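Local coordinates for non-toxic crystal protein (Bacillus thuringiensis, PDB 2D42), which is a non-toxic parasporal crystal protein of unknown function whose elongated, strand-rich structure closely resembles beta-pore-forming toxins, at residues V197-I200 against D201-A205. Numbering follows the deposited sequence.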
# COMPACT_ATOMS: atom_id res chain seq x y z
N VAL A 197 -10.34 -2.43 -30.91
CA VAL A 197 -11.32 -1.81 -30.04
C VAL A 197 -10.69 -1.08 -28.87
O VAL A 197 -9.63 -1.46 -28.38
CB VAL A 197 -12.30 -2.85 -29.45
CG1 VAL A 197 -13.03 -3.57 -30.58
CG2 VAL A 197 -11.53 -3.85 -28.58
N ASN A 198 -11.36 -0.02 -28.43
CA ASN A 198 -10.89 0.76 -27.31
C ASN A 198 -11.40 -0.00 -26.08
O ASN A 198 -12.56 -0.42 -26.04
CB ASN A 198 -11.50 2.16 -27.35
CG ASN A 198 -10.84 3.12 -26.38
OD1 ASN A 198 -10.50 2.76 -25.25
ND2 ASN A 198 -10.66 4.36 -26.82
N ILE A 199 -10.53 -0.20 -25.09
CA ILE A 199 -10.94 -0.93 -23.89
C ILE A 199 -12.12 -0.26 -23.18
O ILE A 199 -12.90 -0.93 -22.50
CB ILE A 199 -9.76 -1.10 -22.90
CG1 ILE A 199 -10.14 -2.11 -21.81
CG2 ILE A 199 -9.40 0.25 -22.27
CD1 ILE A 199 -10.45 -3.51 -22.34
N ILE A 200 -12.28 1.05 -23.34
CA ILE A 200 -13.39 1.74 -22.67
C ILE A 200 -14.73 1.33 -23.28
O ILE A 200 -15.75 1.29 -22.58
CB ILE A 200 -13.25 3.28 -22.74
CG1 ILE A 200 -13.44 3.78 -24.17
CG2 ILE A 200 -11.88 3.70 -22.19
CD1 ILE A 200 -13.43 5.29 -24.30
N ASP A 201 -14.73 1.02 -24.57
CA ASP A 201 -15.96 0.61 -25.23
C ASP A 201 -16.32 -0.81 -24.83
O ASP A 201 -17.50 -1.17 -24.77
CB ASP A 201 -15.82 0.71 -26.75
CG ASP A 201 -15.58 2.14 -27.22
OD1 ASP A 201 -16.34 3.04 -26.81
OD2 ASP A 201 -14.64 2.35 -28.01
N VAL A 202 -15.30 -1.61 -24.55
CA VAL A 202 -15.51 -2.99 -24.12
C VAL A 202 -16.17 -3.01 -22.74
O VAL A 202 -17.16 -3.71 -22.52
CB VAL A 202 -14.16 -3.75 -24.03
CG1 VAL A 202 -14.37 -5.10 -23.36
CG2 VAL A 202 -13.58 -3.94 -25.41
N LEU A 203 -15.62 -2.22 -21.82
CA LEU A 203 -16.12 -2.12 -20.45
C LEU A 203 -17.53 -1.54 -20.44
O LEU A 203 -18.39 -1.99 -19.68
CB LEU A 203 -15.19 -1.23 -19.61
CG LEU A 203 -13.77 -1.77 -19.43
CD1 LEU A 203 -12.86 -0.70 -18.86
CD2 LEU A 203 -13.81 -2.99 -18.53
N GLN A 204 -17.77 -0.55 -21.28
CA GLN A 204 -19.08 0.06 -21.33
C GLN A 204 -20.10 -0.93 -21.88
O GLN A 204 -21.19 -1.07 -21.34
CB GLN A 204 -19.04 1.32 -22.20
CG GLN A 204 -20.27 2.17 -22.06
CD GLN A 204 -19.98 3.62 -22.33
OE1 GLN A 204 -19.55 3.99 -23.42
NE2 GLN A 204 -20.21 4.46 -21.33
N ALA A 205 -19.72 -1.62 -22.95
CA ALA A 205 -20.60 -2.59 -23.58
C ALA A 205 -20.89 -3.75 -22.65
O ALA A 205 -22.01 -4.23 -22.56
CB ALA A 205 -19.99 -3.09 -24.88
O HOH W 1 -13.71 0.68 -29.93
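Val197 and Val202 meet through single methyls: CG2 of Val197 lies 3.8 Å from CG2 of Val202, the two side chains crossing at about a right angle. Ile199 works the same buried side of the turn. With its CG1 anti to the backbone N (chi1 -168°), it carries CD1 to 4.1 Å from Val202 CB, while CG1 comes more loosely against Leu203 CD1. Tyr12 of helix 5-19 packs on both valines, and Val173 of strand 150-185 on Ile199.

Backbone bonds build the turn beneath these side chains. Leu203 N gives a nearly straight bond to Ile199 O, 3.1 Å long. Gln204 N repeats the step onto Ile200 O; these are the i to i+4 bonds of the first turns. Further back, Asn198 O accepts from Asp201 N, with a weak second bond from Val202 N.

The polar edge belongs to Asn198 and Asp201. Asn198 folds its amide over the start of the helix, where OD1 accepts from Ile200 N at 3.1 Å in an almost linear bond (172° at the hydrogen). Its ND2 reaches instead to OD1 of Asn218, so both ends of the amide are engaged and its rotation is fixed. Asp201, its CG beside its own backbone N (chi1 -63°), brings OD2 within 3.2 Å of Asn198 CB. One water joins the two residues, accepting from Asn198 N and donating to Asp201 OD2 at 2.7 Å. The carboxylate, sitting in the first turn, is probably stabilised by the helix dipole.

The arrangement is an asparagine N-cap, its side chain bonded to the N2 position, joined to a hydrophobic staple between Val197 (N') and Val202 (N4), where strand 189-198 runs directly into the short helix 199-206 beside helix 5-19.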